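Local atomic coordinates of alpha-galactosidase (Umbelopsis vinacea, PDB entry 3A5V), a protein that hydrolyses terminal alpha-linked galactose residues from alpha-galactosides, as a tetrameric glycoside hydrolase of family 27. Residues Cys53-Glu58 and Gly91-Ala96; Ser61-Leu66 and Glu111-Lys116; Lys116-Trp121 and Asn152-Thr157. One frame throughout, in Å; residues are numbered along the deposited sequence. Where two conformers were deposited one is given.

Contact 1: residues Cys53-Glu58 and Gly91-Ala96; sequences CWQKNE and GIYSSA. With MAN (alpha-D-mannopyranose), chain B; MAN (alpha-D-mannopyranose), chain C.
W54 drives its indole edge-on into the strand backbone: NE1 donates to Y93 O at 2.8 Å, the oxygen lying exactly in the ring plane and offering a lone pair in its carbonyl plane. Around this buried polar pair the packing is tight. I92 CD1 sits over the five-membered ring of W54, 3.7 Å from its centroid and 9° off the normal, a CH-pi contact made possible because I92 CG1 runs anti to the backbone N (chi1 -160°). Q55 CG covers the opposite face of the indole, so a tryptophan fills this slot as both wide apolar plate and N-H donor. A leucine in its place would probably leave Y93 O without this donor and open a gap between I92 and Q55.

On its other side the contact is looser and bridged by a water, which lies 3.2 Å from Q55 NE2 and 2.9 Å from S94 OG. Farther out, N57 ND2 and E58 OE2 both grip O2 of a mannose, at 2.8 and 2.7 Å, well away from the strand.

Strand 89-95 runs between parallel strands 47-49 and 125-129 of the barrel; I92 touches L126 on the latter, while W118 of helix 111-121 packs against W54 and I92.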
loop_
_atom_site.group_PDB
_atom_site.type_symbol
_atom_site.label_atom_id
_atom_site.label_comp_id
_atom_site.label_asym_id
_atom_site.label_seq_id
_atom_site.Cartn_x
_atom_site.Cartn_y
_atom_site.Cartn_z
ATOM N N CYS A 53 21.551 1.487 -26.100
ATOM C CA CYS A 53 22.433 0.651 -26.963
ATOM C C CYS A 53 23.440 1.471 -27.794
ATOM O O CYS A 53 24.016 0.952 -28.754
ATOM C CB CYS A 53 21.609 -0.331 -27.820
ATOM S SG CYS A 53 22.425 -1.915 -28.159
ATOM N N TRP A 54 23.677 2.726 -27.395
ATOM C CA TRP A 54 24.748 3.552 -27.979
ATOM C C TRP A 54 26.100 3.299 -27.297
ATOM O O TRP A 54 27.137 3.639 -27.853
ATOM C CB TRP A 54 24.414 5.055 -27.895
ATOM C CG TRP A 54 24.206 5.588 -26.483
ATOM C CD1 TRP A 54 22.997 5.738 -25.833
ATOM C CD2 TRP A 54 25.209 6.047 -25.562
ATOM N NE1 TRP A 54 23.193 6.239 -24.579
ATOM C CE2 TRP A 54 24.535 6.449 -24.379
ATOM C CE3 TRP A 54 26.612 6.163 -25.619
ATOM C CZ2 TRP A 54 25.215 6.959 -23.258
ATOM C CZ3 TRP A 54 27.290 6.649 -24.506
ATOM C CH2 TRP A 54 26.593 7.036 -23.333
ATOM N N GLN A 55 26.062 2.696 -26.106
ATOM C CA GLN A 55 27.195 2.650 -25.181
ATOM C C GLN A 55 28.313 1.709 -25.627
ATOM O O GLN A 55 28.060 0.641 -26.169
ATOM C CB GLN A 55 26.741 2.232 -23.767
ATOM C CG GLN A 55 25.745 3.184 -23.084
ATOM C CD GLN A 55 24.286 2.893 -23.449
ATOM O OE1 GLN A 55 24.006 2.187 -24.412
ATOM N NE2 GLN A 55 23.358 3.426 -22.659
ATOM N N LYS A 56 29.549 2.135 -25.376
ATOM C CA LYS A 56 30.707 1.251 -25.426
ATOM C C LYS A 56 30.585 0.225 -24.290
ATOM O O LYS A 56 29.887 0.464 -23.283
ATOM C CB LYS A 56 31.989 2.090 -25.277
ATOM C CG LYS A 56 33.280 1.382 -25.686
ATOM C CD LYS A 56 34.429 2.385 -25.785
ATOM C CE LYS A 56 35.779 1.669 -25.872
ATOM N NZ LYS A 56 36.846 2.665 -26.131
ATOM N N ASN A 57 31.241 -0.923 -24.452
ATOM C CA ASN A 57 31.094 -2.039 -23.505
ATOM C C ASN A 57 31.664 -1.786 -22.105
ATOM O O ASN A 57 31.240 -2.427 -21.144
ATOM C CB ASN A 57 31.693 -3.329 -24.085
ATOM C CG ASN A 57 33.209 -3.273 -24.153
ATOM O OD1 ASN A 57 33.774 -2.328 -24.709
ATOM N ND2 ASN A 57 33.878 -4.271 -23.565
ATOM N N GLU A 58 32.618 -0.863 -21.988
ATOM C CA GLU A 58 33.210 -0.523 -20.700
ATOM C C GLU A 58 33.571 0.954 -20.658
ATOM O O GLU A 58 33.771 1.567 -21.704
ATOM C CB GLU A 58 34.453 -1.389 -20.399
ATOM C CG GLU A 58 34.169 -2.919 -20.225
ATOM C CD GLU A 58 33.195 -3.274 -19.068
ATOM O OE1 GLU A 58 33.170 -2.563 -18.033
ATOM O OE2 GLU A 58 32.454 -4.286 -19.194
ATOM N N GLY A 91 19.350 14.444 -28.094
ATOM C CA GLY A 91 19.106 13.805 -26.794
ATOM C C GLY A 91 19.881 12.507 -26.656
ATOM O O GLY A 91 20.280 11.893 -27.659
ATOM N N ILE A 92 20.122 12.106 -25.413
ATOM C CA ILE A 92 20.821 10.857 -25.087
ATOM C C ILE A 92 20.054 10.140 -23.964
ATOM O O ILE A 92 19.243 10.763 -23.241
ATOM C CB ILE A 92 22.307 11.110 -24.659
ATOM C CG1 ILE A 92 23.156 9.838 -24.794
ATOM C CG2 ILE A 92 22.405 11.637 -23.202
ATOM C CD1 ILE A 92 23.638 9.557 -26.170
ATOM N N TYR A 93 20.297 8.836 -23.846
ATOM C CA TYR A 93 19.607 7.991 -22.873
ATOM C C TYR A 93 20.614 7.392 -21.893
ATOM O O TYR A 93 21.718 6.978 -22.285
ATOM C CB TYR A 93 18.835 6.881 -23.600
ATOM C CG TYR A 93 18.412 5.705 -22.732
ATOM C CD1 TYR A 93 19.307 4.673 -22.434
ATOM C CD2 TYR A 93 17.104 5.626 -22.214
ATOM C CE1 TYR A 93 18.928 3.604 -21.613
ATOM C CE2 TYR A 93 16.712 4.556 -21.426
ATOM C CZ TYR A 93 17.632 3.548 -21.123
ATOM O OH TYR A 93 17.269 2.480 -20.334
ATOM N N SER A 94 20.227 7.353 -20.616
ATOM C CA SER A 94 20.919 6.523 -19.639
ATOM C C SER A 94 19.884 6.032 -18.626
ATOM O O SER A 94 18.657 6.224 -18.820
ATOM C CB SER A 94 22.067 7.304 -18.969
ATOM O OG SER A 94 22.975 6.434 -18.277
ATOM N N SER A 95 20.357 5.376 -17.571
ATOM C CA SER A 95 19.461 4.924 -16.494
ATOM C C SER A 95 20.022 5.351 -15.149
ATOM O O SER A 95 21.246 5.379 -14.955
ATOM C CB SER A 95 19.287 3.397 -16.516
ATOM O OG SER A 95 18.371 2.967 -15.511
ATOM N N ALA A 96 19.125 5.665 -14.222
ATOM C CA ALA A 96 19.495 5.878 -12.824
ATOM C C ALA A 96 19.704 4.539 -12.102
ATOM O O ALA A 96 18.993 4.191 -11.158
ATOM C CB ALA A 96 18.417 6.740 -12.107
HETATM C C1 MAN B . 33.386 -7.718 -21.204
HETATM C C2 MAN B . 32.085 -6.899 -21.321
HETATM C C3 MAN B . 31.128 -7.483 -22.376
HETATM C C4 MAN B . 31.860 -7.792 -23.684
HETATM C C5 MAN B . 33.159 -8.568 -23.434
HETATM C C6 MAN B . 33.940 -8.816 -24.726
HETATM O O2 MAN B . 32.375 -5.548 -21.612
HETATM O O3 MAN B . 30.052 -6.611 -22.675
HETATM O O4 MAN B . 30.993 -8.534 -24.512
HETATM O O5 MAN B . 33.984 -7.901 -22.479
HETATM O O6 MAN B . 34.452 -7.598 -25.228
HETATM C C1 MAN C . 28.852 -6.958 -21.942
HETATM C C2 MAN C . 27.649 -7.003 -22.889
HETATM C C3 MAN C . 27.305 -5.609 -23.424
HETATM C C4 MAN C . 27.294 -4.535 -22.334
HETATM C C5 MAN C . 28.463 -4.692 -21.351
HETATM C C6 MAN C . 28.365 -3.744 -20.161
HETATM O O2 MAN C . 26.515 -7.544 -22.235
HETATM O O3 MAN C . 26.044 -5.643 -24.061
HETATM O O4 MAN C . 27.376 -3.283 -22.977
HETATM O O5 MAN C . 28.583 -6.040 -20.894
HETATM O O6 MAN C . 27.251 -4.069 -19.355
HETATM O O HOH W 1 24.609 4.876 -20.108
#

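Contact 2: residues Ser61-Leu66 and Glu111-Lys116; sequences SSKTLL and EDIDAK
I113, on the first turn of helix 111-121, pushes its branched side chain against the backbone and aliphatic parts of K63 and T64. The setting is a (beta/alpha)8 barrel: the helix follows strand 89-95, and segment 61-66 belongs to the long loop that leaves strand 47-49 and folds back over the helix. No direct hydrogen bond joins the two segments; apolar contact and one water do the work.

From CB of I113 the side chain divides. The CG2 branch, anti to the backbone N, lies 3.7 Å from K63 O and reaches T64, where it is 4.0 Å from CG2, a methyl-to-methyl contact between side chains set at about a right angle. The other branch goes out through CG1 (chi1 -73°) and stays extended (chi2 165°), carrying CD1 to the stem of K63; there it lies 4.0 Å from both CB and CD. A beta-branched residue suits the spot because its two arms can serve two loop residues at once.

K63 suits an exposed position: its methylenes cover I113 while NZ continues outward to a hydrogen bond with a bound polyether, probably from the crystallisation liquor. The loop turns here with K63 in a left-handed backbone conformation (phi 85°), and T64 N makes a weak bond to S62 OG, as in an ST turn.

D114 suits its buried place by serving several donors. OD2 accepts from S107 OG, and OD1 forms a salt bridge with R59, whose NH1 also bonds K63 O and thereby ties loop to helix. D114 OD1 also accepts a hydrogen bond from a bridging water at 2.7 Å, and that water in turn accepts from L65 N at 2.9 Å.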
loop_
_atom_site.group_PDB
_atom_site.type_symbol
_atom_site.label_atom_id
_atom_site.label_comp_id
_atom_site.label_asym_id
_atom_site.label_seq_id
_atom_site.Cartn_x
_atom_site.Cartn_y
_atom_site.Cartn_z
ATOM N N SER A 61 39.476 4.371 -18.611
ATOM C CA SER A 61 40.254 4.505 -17.367
ATOM C C SER A 61 39.920 5.798 -16.658
ATOM O O SER A 61 39.898 5.844 -15.433
ATOM C CB SER A 61 41.760 4.453 -17.649
ATOM O OG SER A 61 42.132 3.135 -17.997
ATOM N N SER A 62 39.654 6.840 -17.441
ATOM C CA SER A 62 39.231 8.142 -16.933
ATOM C C SER A 62 37.826 8.107 -16.277
ATOM O O SER A 62 37.411 9.088 -15.664
ATOM C CB SER A 62 39.219 9.157 -18.082
ATOM O OG SER A 62 37.994 9.067 -18.817
ATOM N N LYS A 63 37.117 6.980 -16.432
ATOM C CA LYS A 63 35.757 6.764 -15.887
ATOM C C LYS A 63 34.617 7.282 -16.769
ATOM O O LYS A 63 33.449 7.023 -16.473
ATOM C CB LYS A 63 35.589 7.334 -14.469
ATOM C CG LYS A 63 36.368 6.607 -13.376
ATOM C CD LYS A 63 36.009 7.218 -12.025
ATOM C CE LYS A 63 36.942 6.744 -10.936
ATOM N NZ LYS A 63 36.451 7.162 -9.592
ATOM N N THR A 64 34.931 8.008 -17.837
ATOM C CA THR A 64 33.868 8.416 -18.756
ATOM C C THR A 64 33.380 7.224 -19.584
ATOM O O THR A 64 34.093 6.211 -19.747
ATOM C CB THR A 64 34.228 9.624 -19.671
ATOM O OG1 THR A 64 35.166 9.219 -20.664
ATOM C CG2 THR A 64 34.816 10.759 -18.872
ATOM N N LEU A 65 32.144 7.323 -20.060
ATOM C CA LEU A 65 31.579 6.273 -20.883
ATOM C C LEU A 65 31.394 6.840 -22.284
ATOM O O LEU A 65 30.574 7.746 -22.509
ATOM C CB LEU A 65 30.246 5.758 -20.311
ATOM C CG LEU A 65 29.601 4.589 -21.075
ATOM C CD1 LEU A 65 30.479 3.324 -21.053
ATOM C CD2 LEU A 65 28.213 4.282 -20.521
ATOM N N LEU A 66 32.167 6.311 -23.221
ATOM C CA LEU A 66 32.084 6.751 -24.607
ATOM C C LEU A 66 31.088 5.886 -25.386
ATOM O O LEU A 66 30.572 4.888 -24.866
ATOM C CB LEU A 66 33.491 6.740 -25.251
ATOM C CG LEU A 66 34.579 7.614 -24.589
ATOM C CD1 LEU A 66 35.910 7.468 -25.364
ATOM C CD2 LEU A 66 34.169 9.085 -24.501
ATOM N N GLU A 111 27.083 10.243 -11.846
ATOM C CA GLU A 111 26.208 11.279 -12.415
ATOM C C GLU A 111 26.999 12.521 -12.884
ATOM O O GLU A 111 26.771 13.008 -13.987
ATOM C CB GLU A 111 25.098 11.683 -11.436
ATOM C CG GLU A 111 24.079 10.568 -11.091
ATOM C CD GLU A 111 24.510 9.677 -9.913
ATOM O OE1 GLU A 111 25.678 9.784 -9.473
ATOM O OE2 GLU A 111 23.665 8.869 -9.434
ATOM N N ASP A 112 27.915 13.023 -12.054
ATOM C CA ASP A 112 28.711 14.212 -12.416
ATOM C C ASP A 112 29.538 13.976 -13.672
ATOM O O ASP A 112 29.509 14.775 -14.604
ATOM C CB ASP A 112 29.624 14.653 -11.262
ATOM C CG ASP A 112 28.867 15.422 -10.189
ATOM O OD1 ASP A 112 27.673 15.733 -10.391
ATOM O OD2 ASP A 112 29.463 15.723 -9.140
ATOM N N ILE A 113 30.251 12.862 -13.681
ATOM C CA ILE A 113 31.090 12.456 -14.806
ATOM C C ILE A 113 30.285 12.311 -16.110
ATOM O O ILE A 113 30.690 12.830 -17.157
ATOM C CB ILE A 113 31.840 11.157 -14.465
ATOM C CG1 ILE A 113 32.956 11.469 -13.439
ATOM C CG2 ILE A 113 32.425 10.507 -15.721
ATOM C CD1 ILE A 113 33.524 10.229 -12.745
ATOM N N ASP A 114 29.149 11.621 -16.045
ATOM C CA ASP A 114 28.358 11.396 -17.256
ATOM C C ASP A 114 27.721 12.688 -17.778
ATOM O O ASP A 114 27.722 12.943 -18.994
ATOM C CB ASP A 114 27.322 10.281 -17.049
ATOM C CG ASP A 114 27.961 8.898 -16.942
ATOM O OD1 ASP A 114 29.207 8.776 -17.101
ATOM O OD2 ASP A 114 27.213 7.922 -16.708
ATOM N N ALA A 115 27.197 13.509 -16.868
ATOM C CA ALA A 115 26.625 14.801 -17.261
ATOM C C ALA A 115 27.679 15.681 -17.946
ATOM O O ALA A 115 27.391 16.353 -18.942
ATOM C CB ALA A 115 26.058 15.508 -16.059
ATOM N N LYS A 116 28.893 15.682 -17.393
ATOM C CA LYS A 116 30.004 16.440 -17.967
ATOM C C LYS A 116 30.319 15.953 -19.392
ATOM O O LYS A 116 30.494 16.766 -20.306
ATOM C CB LYS A 116 31.238 16.350 -17.059
ATOM C CG LYS A 116 32.432 17.156 -17.535
ATOM C CD LYS A 116 33.475 17.301 -16.418
ATOM C CE LYS A 116 34.720 18.058 -16.910
ATOM N NZ LYS A 116 35.936 17.681 -16.117
HETATM O O HOH W 2 30.659 9.614 -19.219
#

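Contact 3: residues Lys116-Trp121 and Asn152-Thr157; sequences KTWAKW and NALNKT. With NAG (2-acetamido-2-deoxy-beta-D-glucopyranose), chain D.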
loop_
_atom_site.group_PDB
_atom_site.type_symbol
_atom_site.label_atom_id
_atom_site.label_comp_id
_atom_site.label_asym_id
_atom_site.label_seq_id
_atom_site.Cartn_x
_atom_site.Cartn_y
_atom_site.Cartn_z
ATOM N N LYS A 116 28.893 15.682 -17.393
ATOM C CA LYS A 116 30.004 16.440 -17.967
ATOM C C LYS A 116 30.319 15.953 -19.392
ATOM O O LYS A 116 30.494 16.766 -20.306
ATOM C CB LYS A 116 31.238 16.350 -17.059
ATOM C CG LYS A 116 32.432 17.156 -17.535
ATOM C CD LYS A 116 33.475 17.301 -16.418
ATOM C CE LYS A 116 34.720 18.058 -16.910
ATOM N NZ LYS A 116 35.936 17.681 -16.117
ATOM N N THR A 117 30.375 14.636 -19.578
ATOM C CA THR A 117 30.576 14.056 -20.911
ATOM C C THR A 117 29.498 14.528 -21.898
ATOM O O THR A 117 29.805 14.987 -22.994
ATOM C CB THR A 117 30.609 12.509 -20.835
ATOM O OG1 THR A 117 31.680 12.119 -19.974
ATOM C CG2 THR A 117 30.796 11.850 -22.212
ATOM N N TRP A 118 28.233 14.443 -21.494
ATOM C CA TRP A 118 27.136 14.790 -22.395
ATOM C C TRP A 118 27.177 16.276 -22.776
ATOM O O TRP A 118 26.984 16.627 -23.945
ATOM C CB TRP A 118 25.788 14.386 -21.766
ATOM C CG TRP A 118 25.718 12.897 -21.467
ATOM C CD1 TRP A 118 26.324 11.889 -22.168
ATOM C CD2 TRP A 118 25.017 12.270 -20.389
ATOM N NE1 TRP A 118 26.037 10.675 -21.602
ATOM C CE2 TRP A 118 25.237 10.877 -20.505
ATOM C CE3 TRP A 118 24.233 12.753 -19.326
ATOM C CZ2 TRP A 118 24.698 9.953 -19.602
ATOM C CZ3 TRP A 118 23.694 11.823 -18.417
ATOM C CH2 TRP A 118 23.941 10.445 -18.563
ATOM N N ALA A 119 27.474 17.133 -21.797
ATOM C CA ALA A 119 27.607 18.582 -22.045
ATOM C C ALA A 119 28.729 18.887 -23.057
ATOM O O ALA A 119 28.560 19.710 -23.956
ATOM C CB ALA A 119 27.835 19.330 -20.746
ATOM N N LYS A 120 29.852 18.190 -22.913
ATOM C CA LYS A 120 30.988 18.303 -23.835
ATOM C C LYS A 120 30.580 17.898 -25.253
ATOM O O LYS A 120 30.995 18.518 -26.241
ATOM C CB LYS A 120 32.142 17.422 -23.332
ATOM C CG LYS A 120 33.332 17.282 -24.284
ATOM C CD LYS A 120 34.313 16.211 -23.765
ATOM C CE LYS A 120 35.621 16.202 -24.552
ATOM N NZ LYS A 120 36.651 15.318 -23.889
ATOM N N TRP A 121 29.745 16.863 -25.347
ATOM C CA TRP A 121 29.247 16.411 -26.634
ATOM C C TRP A 121 28.233 17.351 -27.279
ATOM O O TRP A 121 27.948 17.214 -28.469
ATOM C CB TRP A 121 28.626 15.018 -26.520
ATOM C CG TRP A 121 29.589 13.900 -26.234
ATOM C CD1 TRP A 121 30.959 13.928 -26.334
ATOM C CD2 TRP A 121 29.242 12.576 -25.817
ATOM N NE1 TRP A 121 31.479 12.692 -25.994
ATOM C CE2 TRP A 121 30.445 11.845 -25.685
ATOM C CE3 TRP A 121 28.022 11.933 -25.543
ATOM C CZ2 TRP A 121 30.465 10.498 -25.291
ATOM C CZ3 TRP A 121 28.044 10.591 -25.156
ATOM C CH2 TRP A 121 29.260 9.894 -25.034
ATOM N N ASN A 152 21.198 17.705 -10.405
ATOM C CA ASN A 152 22.283 18.583 -9.944
ATOM C C ASN A 152 23.496 18.475 -10.874
ATOM O O ASN A 152 24.075 19.494 -11.247
ATOM C CB ASN A 152 22.705 18.224 -8.511
ATOM C CG ASN A 152 21.697 18.681 -7.449
ATOM O OD1 ASN A 152 21.792 18.265 -6.295
ATOM N ND2 ASN A 152 20.753 19.539 -7.823
ATOM N N ALA A 153 23.862 17.240 -11.240
ATOM C CA ALA A 153 24.964 16.972 -12.182
ATOM C C ALA A 153 24.796 17.700 -13.519
ATOM O O ALA A 153 25.733 18.366 -13.986
ATOM C CB ALA A 153 25.135 15.458 -12.413
ATOM N N LEU A 154 23.615 17.583 -14.127
ATOM C CA LEU A 154 23.295 18.325 -15.354
ATOM C C LEU A 154 23.419 19.841 -15.160
ATOM O O LEU A 154 24.093 20.533 -15.935
ATOM C CB LEU A 154 21.892 17.964 -15.878
ATOM C CG LEU A 154 21.644 16.499 -16.289
ATOM C CD1 LEU A 154 20.153 16.284 -16.554
ATOM C CD2 LEU A 154 22.480 16.101 -17.505
ATOM N N ASN A 155 22.782 20.351 -14.114
ATOM C CA ASN A 155 22.830 21.770 -13.828
ATOM C C ASN A 155 24.265 22.339 -13.747
ATOM O O ASN A 155 24.559 23.409 -14.303
ATOM C CB ASN A 155 22.068 22.065 -12.526
ATOM C CG ASN A 155 21.864 23.547 -12.309
ATOM O OD1 ASN A 155 22.660 24.183 -11.616
ATOM N ND2 ASN A 155 20.823 24.110 -12.940
ATOM N N LYS A 156 25.150 21.623 -13.059
ATOM C CA LYS A 156 26.487 22.144 -12.801
ATOM C C LYS A 156 27.391 22.228 -14.025
ATOM O O LYS A 156 28.395 22.941 -13.994
ATOM C CB LYS A 156 27.166 21.411 -11.646
ATOM C CG LYS A 156 27.617 19.990 -11.918
ATOM C CD LYS A 156 28.270 19.378 -10.638
ATOM C CE LYS A 156 27.242 19.153 -9.516
ATOM N NZ LYS A 156 27.861 18.507 -8.318
ATOM N N THR A 157 27.031 21.528 -15.107
ATOM C CA THR A 157 27.789 21.634 -16.364
ATOM C C THR A 157 27.653 23.029 -16.965
ATOM O O THR A 157 28.437 23.409 -17.824
ATOM C CB THR A 157 27.288 20.640 -17.431
ATOM O OG1 THR A 157 25.987 21.050 -17.876
ATOM C CG2 THR A 157 27.216 19.222 -16.869
HETATM C C1 NAG D . 20.668 25.532 -12.725
HETATM C C2 NAG D . 20.194 26.058 -14.089
HETATM C C3 NAG D . 19.690 27.504 -14.002
HETATM C C4 NAG D . 18.727 27.728 -12.828
HETATM C C5 NAG D . 19.318 27.124 -11.550
HETATM C C6 NAG D . 18.391 27.206 -10.338
HETATM C C7 NAG D . 21.359 24.985 -15.986
HETATM C C8 NAG D . 22.525 25.087 -16.933
HETATM N N2 NAG D . 21.250 25.978 -15.095
HETATM O O3 NAG D . 19.060 27.886 -15.215
HETATM O O4 NAG D . 18.568 29.124 -12.661
HETATM O O5 NAG D . 19.649 25.759 -11.759
HETATM O O6 NAG D . 17.120 26.714 -10.714
HETATM O O7 NAG D . 20.571 24.029 -16.068
#
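This is an apolar contact between two neighbouring helices on the outside of the barrel, made by L154 and T157, toward the C-terminal part of helix 140-156, against helix 111-121. The closest approach is between A119 CB and T157 CB, 3.6 Å apart; alanine suits the place because its lone methyl lets the side chain of T157 pack directly against this turn of the helix. T157 also brings CG2 to 4.0 Å from K116 N.

Its hydroxyl is busy elsewhere. With OG1 lying between the backbone N and the carbonyl carbon (chi1 70°), it donates to L154 O at 2.8 Å, in the carbonyl plane, and it accepts from R159 N. L154 O takes T157 N as well, at 3.2 Å, so two bonds from one residue hold this carbonyl.

Both helices follow the alternating strand-helix pattern of a (beta/alpha)8 barrel, with strand 125-129 between them in sequence. Closer to that strand, L154 CD2 meets the indole of W118 edge-on, 4.2 Å from CE3 and near the ring plane, and both side chains also touch L126. Large apolar groups fit this buried layer between helices and sheet.

T157 is at the same time the third residue of the glycosylation sequon N155-K156-T157. N155 ND2 is bonded covalently to NAG C1 at 1.4 Å, on a part of the helix that does not face 116-121.

Contacts 2 and 3 both use helix 111-121, and contact 1 meets that helix from the side of strand 89-95. Contact 1 and contact 2, with centres 11 Å apart, are joined within the loop by a probable hydrogen bond from K56 N to L66 O (3.0 Å) and by Q55 CG packing on L65 CD2. Contact 3, centred about 15 Å from contact 1, reaches it through its tryptophans: S94 CB lies 3.7 Å from W118 CH2, and W54 CZ3 3.8 Å from W121 CH2. Contacts 2 and 3 share K116, with centres 10 Å apart. In contact 1 the side chain of Y93, hydrogen-bonded to D129, is about 3 Å from a bound Tris molecule, probably from the crystallisation liquor, which may mark the substrate pocket.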